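Local coordinates for protein 2-oxoglutarate carboxylase small subunit (Hydrogenobacter thermophilus, PDB 7KCT) that is the small subunit of a carboxylase, built on the biotin carboxylase plan with an ATP-grasp domain, and binds adenosine-5'-diphosphate and magnesium, at residues V247-S252 with Y341-R346; R235-Q240 with Q302-V307; K157-P162 with L205-Y210. One frame throughout, in Å; residues are numbered along the deposited sequence.

Contact 1: residues V247-S252 with Y341-R346. With ADP (adenosine-5'-diphosphate), chain D.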
loop_
_atom_site.group_PDB
_atom_site.type_symbol
_atom_site.label_atom_id
_atom_site.label_comp_id
_atom_site.label_asym_id
_atom_site.label_seq_id
_atom_site.Cartn_x
_atom_site.Cartn_y
_atom_site.Cartn_z
ATOM N N VAL A 247 -4.000 -15.294 -10.567
ATOM C CA VAL A 247 -3.715 -15.154 -9.155
ATOM C C VAL A 247 -2.342 -15.738 -8.877
ATOM O O VAL A 247 -2.049 -16.875 -9.248
ATOM C CB VAL A 247 -4.768 -15.865 -8.283
ATOM C CG1 VAL A 247 -4.338 -15.755 -6.810
ATOM C CG2 VAL A 247 -6.207 -15.308 -8.549
ATOM N N GLU A 248 -1.554 -15.013 -8.140
ATOM C CA GLU A 248 -0.199 -15.423 -7.817
ATOM C C GLU A 248 0.063 -15.257 -6.337
ATOM O O GLU A 248 -0.355 -14.265 -5.725
ATOM C CB GLU A 248 0.795 -14.567 -8.654
ATOM C CG GLU A 248 0.550 -14.601 -10.157
ATOM C CD GLU A 248 -0.108 -13.330 -10.728
ATOM O OE1 GLU A 248 -0.518 -12.412 -9.970
ATOM O OE2 GLU A 248 -0.166 -13.240 -11.974
ATOM N N ILE A 249 0.784 -16.219 -5.740
ATOM C CA ILE A 249 1.111 -16.120 -4.330
ATOM C C ILE A 249 2.602 -16.354 -4.120
ATOM O O ILE A 249 3.258 -17.069 -4.875
ATOM C CB ILE A 249 0.302 -17.110 -3.455
ATOM C CG1 ILE A 249 0.776 -18.532 -3.706
ATOM C CG2 ILE A 249 -1.212 -17.085 -3.805
ATOM C CD1 ILE A 249 0.170 -19.629 -2.784
ATOM N N ALA A 250 3.094 -15.862 -2.993
ATOM C CA ALA A 250 4.481 -16.053 -2.593
ATOM C C ALA A 250 4.539 -16.134 -1.077
ATOM O O ALA A 250 3.800 -15.404 -0.388
ATOM C CB ALA A 250 5.411 -14.921 -3.081
ATOM N N PRO A 251 5.337 -17.073 -0.518
ATOM C CA PRO A 251 5.993 -18.169 -1.264
ATOM C C PRO A 251 4.902 -19.130 -1.743
ATOM O O PRO A 251 3.741 -18.920 -1.410
ATOM C CB PRO A 251 6.928 -18.812 -0.219
ATOM C CG PRO A 251 6.218 -18.545 1.114
ATOM C CD PRO A 251 5.578 -17.151 0.930
ATOM N N SER A 252 5.248 -20.164 -2.492
ATOM C CA SER A 252 4.342 -21.289 -2.660
ATOM C C SER A 252 4.020 -21.872 -1.286
ATOM O O SER A 252 4.785 -21.717 -0.339
ATOM C CB SER A 252 4.990 -22.366 -3.531
ATOM O OG SER A 252 5.849 -23.208 -2.736
ATOM N N TYR A 341 3.225 -13.970 3.833
ATOM C CA TYR A 341 2.545 -14.412 2.633
ATOM C C TYR A 341 1.955 -13.214 1.906
ATOM O O TYR A 341 1.439 -12.307 2.547
ATOM C CB TYR A 341 1.410 -15.384 2.986
ATOM C CG TYR A 341 1.870 -16.708 3.506
ATOM C CD1 TYR A 341 2.088 -16.901 4.857
ATOM C CD2 TYR A 341 2.109 -17.764 2.641
ATOM C CE1 TYR A 341 2.527 -18.123 5.336
ATOM C CE2 TYR A 341 2.561 -18.988 3.111
ATOM C CZ TYR A 341 2.778 -19.156 4.453
ATOM O OH TYR A 341 3.221 -20.371 4.924
ATOM N N SER A 342 1.986 -13.261 0.579
ATOM C CA SER A 342 1.510 -12.206 -0.285
ATOM C C SER A 342 0.750 -12.826 -1.436
ATOM O O SER A 342 1.129 -13.879 -1.952
ATOM C CB SER A 342 2.698 -11.350 -0.757
ATOM O OG SER A 342 2.293 -10.391 -1.719
ATOM N N ILE A 343 -0.328 -12.170 -1.834
ATOM C CA ILE A 343 -1.191 -12.614 -2.905
ATOM C C ILE A 343 -1.405 -11.425 -3.824
ATOM O O ILE A 343 -1.632 -10.304 -3.351
ATOM C CB ILE A 343 -2.546 -13.129 -2.360
ATOM C CG1 ILE A 343 -2.378 -14.202 -1.292
ATOM C CG2 ILE A 343 -3.390 -13.725 -3.458
ATOM C CD1 ILE A 343 -3.715 -14.660 -0.646
ATOM N N GLU A 344 -1.372 -11.680 -5.127
ATOM C CA GLU A 344 -1.675 -10.727 -6.163
ATOM C C GLU A 344 -2.830 -11.241 -7.003
ATOM O O GLU A 344 -2.824 -12.387 -7.465
ATOM C CB GLU A 344 -0.444 -10.459 -7.070
ATOM C CG GLU A 344 -0.807 -9.738 -8.408
ATOM C CD GLU A 344 0.409 -9.367 -9.269
ATOM O OE1 GLU A 344 0.666 -9.959 -10.355
ATOM O OE2 GLU A 344 1.108 -8.430 -8.870
ATOM N N CYS A 345 -3.773 -10.359 -7.291
ATOM C CA CYS A 345 -4.861 -10.655 -8.198
ATOM C C CYS A 345 -4.812 -9.671 -9.354
ATOM O O CYS A 345 -4.650 -8.469 -9.138
ATOM C CB CYS A 345 -6.208 -10.615 -7.495
ATOM S SG CYS A 345 -6.445 -11.846 -6.204
ATOM N N ARG A 346 -4.921 -10.193 -10.571
ATOM C CA ARG A 346 -4.980 -9.361 -11.763
ATOM C C ARG A 346 -6.408 -8.921 -11.954
ATOM O O ARG A 346 -7.311 -9.767 -12.054
ATOM C CB ARG A 346 -4.492 -10.113 -12.992
ATOM C CG ARG A 346 -3.125 -10.693 -12.766
ATOM C CD ARG A 346 -2.457 -10.919 -14.075
ATOM N NE ARG A 346 -1.177 -11.597 -13.924
ATOM C CZ ARG A 346 -0.391 -11.845 -14.952
ATOM N NH1 ARG A 346 -0.790 -11.439 -16.156
ATOM N NH2 ARG A 346 0.748 -12.518 -14.791
HETATM P PB ADP D . 4.096 -12.747 -16.968
HETATM O O1B ADP D . 4.865 -11.455 -16.756
HETATM O O2B ADP D . 3.871 -13.729 -15.840
HETATM O O3B ADP D . 4.276 -13.386 -18.308
HETATM P PA ADP D . 1.731 -12.408 -18.657
HETATM O O1A ADP D . 0.429 -11.739 -18.940
HETATM O O2A ADP D . 2.186 -13.681 -19.348
HETATM O O3A ADP D . 2.307 -12.316 -17.182
HETATM O "O5'" ADP D . 2.865 -11.184 -19.709
HETATM C "C5'" ADP D . 2.235 -9.842 -19.856
HETATM C "C4'" ADP D . 2.293 -9.302 -21.212
HETATM O "O4'" ADP D . 3.364 -9.760 -22.007
HETATM C "C3'" ADP D . 0.879 -9.830 -21.842
HETATM O "O3'" ADP D . 0.387 -8.875 -22.618
HETATM C "C2'" ADP D . 1.482 -11.075 -22.604
HETATM O "O2'" ADP D . 0.811 -11.350 -23.743
HETATM C "C1'" ADP D . 2.801 -10.385 -23.065
HETATM N N9 ADP D . 3.945 -11.343 -23.360
HETATM C C8 ADP D . 4.472 -12.382 -22.555
HETATM N N7 ADP D . 5.490 -13.057 -23.150
HETATM C C5 ADP D . 5.657 -12.411 -24.356
HETATM C C6 ADP D . 6.558 -12.652 -25.412
HETATM N N6 ADP D . 7.484 -13.672 -25.326
HETATM N N1 ADP D . 6.527 -11.868 -26.538
HETATM C C2 ADP D . 5.546 -10.888 -26.542
HETATM N N3 ADP D . 4.618 -10.542 -25.614
HETATM C C4 ADP D . 4.713 -11.341 -24.510
#
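With chi1 at -55° and a bend at chi2, the chain of E248 turns its carboxylate along the sheet toward R346, whose extended chain from CG to NE brings the guanidinium to meet it. The two sit on neighbouring antiparallel strands, 247-250 and 341-346, of the sheet that joins the ATP-grasp and biotin carboxylase C-terminal parts of the chain. Backbone bonds pair E248 with E344 in both directions, and A250 with S342 likewise. On one face V247 CG1 meets I343 CG2 at 4.0 Å and I249 CG2 lies against I343 CG1; branched aliphatic residues suit this face, where W404 of helix 404-417 adds to the packing. E248 and E344 share the opposite face. Their carboxylate planes stand 78° apart, and E248 OE1 lies 2.8 Å from E344 OE1. P251, after a cis peptide bond, lays CD beside CD2 of the Y341 ring. The R346 guanidinium bridges E248 and the nucleotide: NH2 donates to O3A of the ADP of chain D at 2.9 Å. NH1 reaches O1A of the same ADP at 3.1 Å. In a salt bridge, E248 OE2, lying near the guanidinium plane, takes R346 NE on its syn lone pair at 2.7 Å.

Contact 2: residues R235-Q240 with Q302-V307. With ADP (adenosine-5'-diphosphate), chain D; ADP (adenosine-5'-diphosphate), chain C.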
loop_
_atom_site.group_PDB
_atom_site.type_symbol
_atom_site.label_atom_id
_atom_site.label_comp_id
_atom_site.label_asym_id
_atom_site.label_seq_id
_atom_site.Cartn_x
_atom_site.Cartn_y
_atom_site.Cartn_z
ATOM N N ARG A 235 7.204 -18.367 -6.455
ATOM C CA ARG A 235 5.807 -17.978 -6.475
ATOM C C ARG A 235 5.011 -19.117 -7.076
ATOM O O ARG A 235 5.462 -19.781 -8.013
ATOM C CB ARG A 235 5.596 -16.732 -7.316
ATOM C CG ARG A 235 6.517 -15.574 -6.960
ATOM C CD ARG A 235 6.206 -14.397 -7.923
ATOM N NE ARG A 235 6.880 -14.464 -9.228
ATOM C CZ ARG A 235 8.036 -13.859 -9.543
ATOM N NH1 ARG A 235 8.704 -13.144 -8.655
ATOM N NH2 ARG A 235 8.503 -13.948 -10.783
ATOM N N ASP A 236 3.801 -19.297 -6.582
ATOM C CA ASP A 236 2.839 -20.223 -7.175
ATOM C C ASP A 236 1.838 -19.449 -8.030
ATOM O O ASP A 236 1.044 -18.658 -7.511
ATOM C CB ASP A 236 2.139 -21.002 -6.067
ATOM C CG ASP A 236 1.253 -22.105 -6.608
ATOM O OD1 ASP A 236 0.775 -21.973 -7.756
ATOM O OD2 ASP A 236 1.018 -23.089 -5.871
ATOM N N CYS A 237 1.864 -19.689 -9.328
ATOM C CA CYS A 237 1.022 -19.008 -10.292
ATOM C C CYS A 237 0.099 -19.994 -11.007
ATOM O O CYS A 237 -0.213 -19.827 -12.182
ATOM C CB CYS A 237 1.891 -18.228 -11.280
ATOM S SG CYS A 237 3.161 -17.217 -10.439
ATOM N N SER A 238 -0.421 -20.991 -10.280
ATOM C CA SER A 238 -1.184 -22.064 -10.927
ATOM C C SER A 238 -2.543 -21.603 -11.432
ATOM O O SER A 238 -2.998 -22.064 -12.486
ATOM C CB SER A 238 -1.365 -23.241 -9.967
ATOM O OG SER A 238 -0.103 -23.724 -9.590
ATOM N N ILE A 239 -3.216 -20.706 -10.712
ATOM C CA ILE A 239 -4.565 -20.305 -11.124
ATOM C C ILE A 239 -4.500 -19.512 -12.422
ATOM O O ILE A 239 -4.040 -18.361 -12.440
ATOM C CB ILE A 239 -5.280 -19.514 -10.023
ATOM C CG1 ILE A 239 -5.401 -20.438 -8.808
ATOM C CG2 ILE A 239 -6.635 -19.096 -10.516
ATOM C CD1 ILE A 239 -5.965 -19.867 -7.555
ATOM N N GLN A 240 -5.078 -20.089 -13.483
ATOM C CA GLN A 240 -4.869 -19.606 -14.829
ATOM C C GLN A 240 -6.115 -19.720 -15.684
ATOM O O GLN A 240 -7.000 -20.539 -15.439
ATOM C CB GLN A 240 -3.745 -20.391 -15.538
ATOM C CG GLN A 240 -2.406 -20.238 -14.917
ATOM C CD GLN A 240 -1.355 -21.135 -15.559
ATOM O OE1 GLN A 240 -1.513 -21.610 -16.690
ATOM N NE2 GLN A 240 -0.278 -21.367 -14.831
ATOM N N GLN A 302 8.584 -9.850 -14.571
ATOM C CA GLN A 302 7.236 -10.354 -14.796
ATOM C C GLN A 302 6.175 -9.513 -14.083
ATOM O O GLN A 302 6.432 -8.887 -13.057
ATOM C CB GLN A 302 7.124 -11.791 -14.280
ATOM C CG GLN A 302 7.998 -12.782 -14.965
ATOM C CD GLN A 302 7.735 -14.178 -14.438
ATOM O OE1 GLN A 302 7.912 -14.440 -13.254
ATOM N NE2 GLN A 302 7.249 -15.053 -15.301
ATOM N N VAL A 303 4.944 -9.627 -14.582
ATOM C CA VAL A 303 3.791 -8.949 -13.997
ATOM C C VAL A 303 3.738 -9.109 -12.487
ATOM O O VAL A 303 3.541 -8.134 -11.748
ATOM C CB VAL A 303 2.510 -9.499 -14.662
ATOM C CG1 VAL A 303 1.222 -9.047 -13.936
ATOM C CG2 VAL A 303 2.450 -9.039 -16.127
ATOM N N GLU A 304 3.969 -10.323 -12.003
ATOM C CA GLU A 304 3.715 -10.708 -10.631
ATOM C C GLU A 304 4.908 -10.520 -9.702
ATOM O O GLU A 304 4.876 -11.007 -8.548
ATOM C CB GLU A 304 3.229 -12.176 -10.616
ATOM C CG GLU A 304 4.251 -13.224 -11.178
ATOM C CD GLU A 304 4.134 -13.566 -12.693
ATOM O OE1 GLU A 304 3.585 -12.790 -13.500
ATOM O OE2 GLU A 304 4.590 -14.671 -13.100
ATOM N N HIS A 305 5.927 -9.770 -10.128
ATOM C CA HIS A 305 7.066 -9.521 -9.246
ATOM C C HIS A 305 6.700 -8.900 -7.904
ATOM O O HIS A 305 7.484 -9.078 -6.952
ATOM C CB HIS A 305 8.129 -8.647 -9.948
ATOM C CG HIS A 305 7.769 -7.199 -10.052
ATOM N ND1 HIS A 305 7.110 -6.696 -11.152
ATOM C CD2 HIS A 305 7.997 -6.140 -9.236
ATOM C CE1 HIS A 305 6.905 -5.394 -10.987
ATOM N NE2 HIS A 305 7.420 -5.034 -9.826
ATOM N N PRO A 306 5.605 -8.147 -7.745
ATOM C CA PRO A 306 5.355 -7.542 -6.424
ATOM C C PRO A 306 5.155 -8.543 -5.299
ATOM O O PRO A 306 5.581 -8.241 -4.178
ATOM C CB PRO A 306 4.105 -6.670 -6.664
ATOM C CG PRO A 306 4.246 -6.266 -8.113
ATOM C CD PRO A 306 4.734 -7.558 -8.785
ATOM N N VAL A 307 4.593 -9.738 -5.523
ATOM C CA VAL A 307 4.416 -10.626 -4.371
ATOM C C VAL A 307 5.769 -10.983 -3.773
ATOM O O VAL A 307 5.912 -11.122 -2.553
ATOM C CB VAL A 307 3.611 -11.901 -4.722
ATOM C CG1 VAL A 307 2.172 -11.550 -5.124
ATOM C CG2 VAL A 307 4.286 -12.791 -5.762
HETATM P PB ADP D . 4.096 -12.747 -16.968
HETATM O O1B ADP D . 4.865 -11.455 -16.756
HETATM O O2B ADP D . 3.871 -13.729 -15.840
HETATM O O3B ADP D . 4.276 -13.386 -18.308
HETATM P PA ADP D . 1.731 -12.408 -18.657
HETATM O O1A ADP D . 0.429 -11.739 -18.940
HETATM O O2A ADP D . 2.186 -13.681 -19.348
HETATM O O3A ADP D . 2.307 -12.316 -17.182
HETATM O "O5'" ADP D . 2.865 -11.184 -19.709
HETATM C "C5'" ADP D . 2.235 -9.842 -19.856
HETATM C "C4'" ADP D . 2.293 -9.302 -21.212
HETATM O "O4'" ADP D . 3.364 -9.760 -22.007
HETATM C "C3'" ADP D . 0.879 -9.830 -21.842
HETATM O "O3'" ADP D . 0.387 -8.875 -22.618
HETATM C "C2'" ADP D . 1.482 -11.075 -22.604
HETATM O "O2'" ADP D . 0.811 -11.350 -23.743
HETATM C "C1'" ADP D . 2.801 -10.385 -23.065
HETATM N N9 ADP D . 3.945 -11.343 -23.360
HETATM C C8 ADP D . 4.472 -12.382 -22.555
HETATM N N7 ADP D . 5.490 -13.057 -23.150
HETATM C C5 ADP D . 5.657 -12.411 -24.356
HETATM C C6 ADP D . 6.558 -12.652 -25.412
HETATM N N6 ADP D . 7.484 -13.672 -25.326
HETATM N N1 ADP D . 6.527 -11.868 -26.538
HETATM C C2 ADP D . 5.546 -10.888 -26.542
HETATM N N3 ADP D . 4.618 -10.542 -25.614
HETATM C C4 ADP D . 4.713 -11.341 -24.510
HETATM P PB ADP C . 4.105 -19.449 -22.064
HETATM O O1B ADP C . 2.991 -19.089 -22.984
HETATM O O2B ADP C . 4.169 -19.179 -20.583
HETATM O O3B ADP C . 5.483 -19.395 -22.695
HETATM P PA ADP C . 4.737 -21.871 -20.787
HETATM O O1A ADP C . 5.196 -21.292 -19.497
HETATM O O2A ADP C . 5.488 -23.085 -21.310
HETATM O O3A ADP C . 3.993 -21.272 -22.027
HETATM O "O5'" ADP C . 3.361 -22.900 -20.032
HETATM C "C5'" ADP C . 2.031 -22.273 -20.126
HETATM C "C4'" ADP C . 1.271 -22.905 -19.028
HETATM O "O4'" ADP C . 0.862 -24.172 -19.592
HETATM C "C3'" ADP C . 2.101 -23.185 -17.832
HETATM O "O3'" ADP C . 1.920 -22.164 -16.843
HETATM C "C2'" ADP C . 1.357 -24.421 -17.333
HETATM O "O2'" ADP C . 0.033 -24.081 -16.767
HETATM C "C1'" ADP C . 1.019 -25.172 -18.589
HETATM N N9 ADP C . 2.089 -26.132 -18.955
HETATM C C8 ADP C . 3.298 -25.908 -19.626
HETATM N N7 ADP C . 3.989 -27.066 -19.793
HETATM C C5 ADP C . 3.209 -28.046 -19.177
HETATM C C6 ADP C . 3.382 -29.444 -19.010
HETATM N N6 ADP C . 4.501 -30.050 -19.489
HETATM N N1 ADP C . 2.472 -30.189 -18.333
HETATM C C2 ADP C . 1.387 -29.498 -17.905
HETATM N N3 ADP C . 1.082 -28.193 -18.001
HETATM C C4 ADP C . 2.032 -27.481 -18.659
#
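The type I beta turn Q302-H305, which leads into helix 305-312, belongs to the nucleotide site of the ATP-grasp fold, and R235 of strand 229-236 holds it through its side chain. R235 NH2 donates to Q302 OE1 at 2.6 Å, in the carbonyl plane of the amide and close to the guanidinium plane, although the angle at the hydrogen, 135°, is far from straight. Because the arginine chain is bent at chi3 (-84°), the guanidinium turns across E304, and one face of it lies over E304 C and H305 CA. Its aliphatic part serves as well: R235 CD packs on V307 CG2 at 3.3 Å, a tight contact. An arginine suits the place by combining this apolar stem with a head of several donors, and E218 takes its NE in a salt bridge.

The turn is locked from within, since Q302 O accepts from both the backbone N and the ring ND1 of H305, the latter at 3.0 Å and in the ring plane. So fixed, V303 N points at the ADP of chain D and donates to O1B at 2.8 Å. E304 OE2 is salt-bridged to K245 and OE1 to R346. Within 235-240, D236 OD1 closes an Asx turn on S238 N; at the end of the segment Q240 OE1 accepts from O2' of the ADP of chain C at 2.9 Å.

C237 rests beside strand 215-223, while V307 at the start of helix 305-312 packs on A250 of strand 244-250 and on S342 and E344 of strand 341-351.

Contact 3: residues K157-P162 with L205-Y210. With ADP (adenosine-5'-diphosphate), chain C.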
loop_
_atom_site.group_PDB
_atom_site.type_symbol
_atom_site.label_atom_id
_atom_site.label_comp_id
_atom_site.label_asym_id
_atom_site.label_seq_id
_atom_site.Cartn_x
_atom_site.Cartn_y
_atom_site.Cartn_z
ATOM N N LYS A 157 4.514 -41.806 -28.651
ATOM C CA LYS A 157 4.453 -43.181 -28.160
ATOM C C LYS A 157 5.591 -43.465 -27.200
ATOM O O LYS A 157 5.438 -44.261 -26.268
ATOM C CB LYS A 157 4.491 -44.170 -29.336
ATOM N N GLU A 158 6.753 -42.880 -27.437
ATOM C CA GLU A 158 7.908 -43.068 -26.582
ATOM C C GLU A 158 7.747 -42.463 -25.216
ATOM O O GLU A 158 8.002 -43.103 -24.228
ATOM C CB GLU A 158 9.135 -42.420 -27.194
ATOM C CG GLU A 158 9.955 -43.283 -28.121
ATOM C CD GLU A 158 10.975 -42.481 -28.911
ATOM O OE1 GLU A 158 10.899 -42.462 -30.146
ATOM O OE2 GLU A 158 11.843 -41.858 -28.304
ATOM N N ILE A 159 7.362 -41.205 -25.172
ATOM C CA ILE A 159 7.180 -40.504 -23.923
ATOM C C ILE A 159 5.989 -41.038 -23.153
ATOM O O ILE A 159 6.007 -41.158 -21.956
ATOM C CB ILE A 159 6.865 -39.027 -24.177
ATOM C CG1 ILE A 159 7.997 -38.330 -24.902
ATOM C CG2 ILE A 159 6.568 -38.334 -22.871
ATOM C CD1 ILE A 159 9.329 -38.386 -24.205
ATOM N N GLY A 160 4.957 -41.345 -23.898
ATOM C CA GLY A 160 3.722 -41.823 -23.343
ATOM C C GLY A 160 2.647 -40.738 -23.251
ATOM O O GLY A 160 2.906 -39.680 -22.730
ATOM N N TYR A 161 1.446 -40.992 -23.738
ATOM C CA TYR A 161 0.346 -40.048 -23.583
ATOM C C TYR A 161 -0.098 -39.980 -22.118
ATOM O O TYR A 161 0.077 -40.943 -21.349
ATOM C CB TYR A 161 -0.832 -40.429 -24.471
ATOM C CG TYR A 161 -0.561 -40.267 -25.952
ATOM C CD1 TYR A 161 0.153 -41.239 -26.652
ATOM C CD2 TYR A 161 -0.993 -39.154 -26.652
ATOM C CE1 TYR A 161 0.407 -41.106 -28.023
ATOM C CE2 TYR A 161 -0.726 -39.006 -28.015
ATOM C CZ TYR A 161 -0.033 -39.995 -28.686
ATOM O OH TYR A 161 0.229 -39.847 -30.017
ATOM N N PRO A 162 -0.652 -38.834 -21.685
ATOM C CA PRO A 162 -0.852 -37.621 -22.499
ATOM C C PRO A 162 0.432 -36.806 -22.734
ATOM O O PRO A 162 1.353 -36.921 -21.945
ATOM C CB PRO A 162 -1.861 -36.815 -21.678
ATOM C CG PRO A 162 -1.583 -37.209 -20.244
ATOM C CD PRO A 162 -1.204 -38.696 -20.322
ATOM N N LEU A 205 7.433 -26.457 -33.188
ATOM C CA LEU A 205 6.836 -27.006 -31.983
ATOM C C LEU A 205 7.817 -27.952 -31.298
ATOM O O LEU A 205 8.684 -28.545 -31.943
ATOM C CB LEU A 205 5.538 -27.755 -32.310
ATOM C CG LEU A 205 4.519 -26.984 -33.162
ATOM C CD1 LEU A 205 3.380 -27.888 -33.592
ATOM C CD2 LEU A 205 3.996 -25.812 -32.427
ATOM N N LEU A 206 7.712 -28.032 -29.977
ATOM C CA LEU A 206 8.287 -29.113 -29.202
ATOM C C LEU A 206 7.152 -29.924 -28.577
ATOM O O LEU A 206 5.993 -29.490 -28.504
ATOM C CB LEU A 206 9.250 -28.582 -28.135
ATOM C CG LEU A 206 8.746 -27.735 -26.967
ATOM C CD1 LEU A 206 8.061 -28.635 -25.938
ATOM C CD2 LEU A 206 9.871 -26.988 -26.318
ATOM N N LEU A 207 7.517 -31.090 -28.075
ATOM C CA LEU A 207 6.578 -32.002 -27.446
ATOM C C LEU A 207 7.127 -32.349 -26.084
ATOM O O LEU A 207 8.320 -32.638 -25.967
ATOM C CB LEU A 207 6.401 -33.260 -28.300
ATOM C CG LEU A 207 5.350 -34.292 -27.895
ATOM C CD1 LEU A 207 5.105 -35.257 -29.072
ATOM C CD2 LEU A 207 5.790 -35.046 -26.698
ATOM N N GLU A 208 6.280 -32.309 -25.053
ATOM C CA GLU A 208 6.690 -32.818 -23.767
ATOM C C GLU A 208 5.558 -33.580 -23.085
ATOM O O GLU A 208 4.411 -33.542 -23.500
ATOM C CB GLU A 208 7.229 -31.693 -22.857
ATOM C CG GLU A 208 6.347 -30.488 -22.646
ATOM C CD GLU A 208 7.050 -29.395 -21.798
ATOM O OE1 GLU A 208 8.258 -29.135 -22.021
ATOM O OE2 GLU A 208 6.402 -28.774 -20.928
ATOM N N LYS A 209 5.940 -34.334 -22.065
ATOM C CA LYS A 209 4.989 -35.084 -21.269
ATOM C C LYS A 209 3.989 -34.109 -20.681
ATOM O O LYS A 209 4.372 -33.091 -20.093
ATOM C CB LYS A 209 5.720 -35.824 -20.161
ATOM C CG LYS A 209 4.839 -36.608 -19.217
ATOM C CD LYS A 209 4.169 -37.753 -19.934
ATOM C CE LYS A 209 2.854 -38.117 -19.268
ATOM N NZ LYS A 209 2.014 -38.926 -20.174
ATOM N N TYR A 210 2.711 -34.381 -20.876
ATOM C CA TYR A 210 1.719 -33.588 -20.168
ATOM C C TYR A 210 1.647 -34.046 -18.718
ATOM O O TYR A 210 1.269 -35.197 -18.442
ATOM C CB TYR A 210 0.349 -33.688 -20.802
ATOM C CG TYR A 210 -0.633 -32.849 -20.020
ATOM C CD1 TYR A 210 -0.590 -31.444 -20.082
ATOM C CD2 TYR A 210 -1.570 -33.441 -19.179
ATOM C CE1 TYR A 210 -1.500 -30.650 -19.355
ATOM C CE2 TYR A 210 -2.488 -32.662 -18.454
ATOM C CZ TYR A 210 -2.446 -31.270 -18.545
ATOM O OH TYR A 210 -3.358 -30.553 -17.801
HETATM P PB ADP C . 4.105 -19.449 -22.064
HETATM O O1B ADP C . 2.991 -19.089 -22.984
HETATM O O2B ADP C . 4.169 -19.179 -20.583
HETATM O O3B ADP C . 5.483 -19.395 -22.695
HETATM P PA ADP C . 4.737 -21.871 -20.787
HETATM O O1A ADP C . 5.196 -21.292 -19.497
HETATM O O2A ADP C . 5.488 -23.085 -21.310
HETATM O O3A ADP C . 3.993 -21.272 -22.027
HETATM O "O5'" ADP C . 3.361 -22.900 -20.032
HETATM C "C5'" ADP C . 2.031 -22.273 -20.126
HETATM C "C4'" ADP C . 1.271 -22.905 -19.028
HETATM O "O4'" ADP C . 0.862 -24.172 -19.592
HETATM C "C3'" ADP C . 2.101 -23.185 -17.832
HETATM O "O3'" ADP C . 1.920 -22.164 -16.843
HETATM C "C2'" ADP C . 1.357 -24.421 -17.333
HETATM O "O2'" ADP C . 0.033 -24.081 -16.767
HETATM C "C1'" ADP C . 1.019 -25.172 -18.589
HETATM N N9 ADP C . 2.089 -26.132 -18.955
HETATM C C8 ADP C . 3.298 -25.908 -19.626
HETATM N N7 ADP C . 3.989 -27.066 -19.793
HETATM C C5 ADP C . 3.209 -28.046 -19.177
HETATM C C6 ADP C . 3.382 -29.444 -19.010
HETATM N N6 ADP C . 4.501 -30.050 -19.489
HETATM N N1 ADP C . 2.472 -30.189 -18.333
HETATM C C2 ADP C . 1.387 -29.498 -17.905
HETATM N N3 ADP C . 1.082 -28.193 -18.001
HETATM C C4 ADP C . 2.032 -27.481 -18.659
#
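K209 NZ is gripped by the backbone carbonyls that follow helix 149-159: it donates to G160 O and to P162 O, each at 2.8 Å. The ammonium comes to G160 O from above the carbonyl plane and to P162 O with only a modest tilt of 16°. Lysine suits this task, for its long chain can carry a positive charge back to a cluster of carbonyl oxygens. The chain leaves with CG anti to the backbone N (chi1 178°) and bends at chi2, which lays its aliphatic part past I159; I159 CG2 touches K209 CB at 3.8 Å, and I159 CG1 looks onto L207 CD2.

P162 O also takes the backbone N of Y210 at 3.1 Å and is therefore held by two donors. P162 CG meets the edge of the Y210 ring at CD2, 3.9 Å away.

What sets these carbonyls in place is the shape of the chain after the helix. G160 adopts a positive phi of 101°, where a side chain would collide with the preceding carbonyl oxygen, so glycine is called for; the peptide bond before P162 is cis. The contact lies in the ATP-grasp part of the chain, where strand 205-209 and the residue after it line the adenine pocket of the ADP of chain C. N6 of this ADP donates to K209 O at 3.1 Å and to E208 OE2 at 2.7 Å, and the Y210 ring reaches the adenine with CE1 near C2. E208 is itself salt-bridged to K128 and K166.

Strand 205-209 is, within this chain, an outermost strand of a three-stranded antiparallel sheet, beside strand 163-167, which begins just after P162. Y161 packs toward helix 182-200, and L206 touches helix 124-133.

Contacts 1 and 2 form one continuous region, their centres 6 Å apart, and both reach the ADP of chain D. R346 NH2 of contact 1 bridges to E304 OE1 of contact 2 at 3.1 Å, and I249 O is probably hydrogen-bonded to D236 N at 2.9 Å, which ties strand 247-250 to 235-240. Contact 3 stands apart: its centre is about 26 Å from that of contact 2 and 30 Å from that of contact 1. The nearest atoms of contacts 2 and 3 are about 9 Å apart, without touching, yet both contacts touch the ADP of chain C.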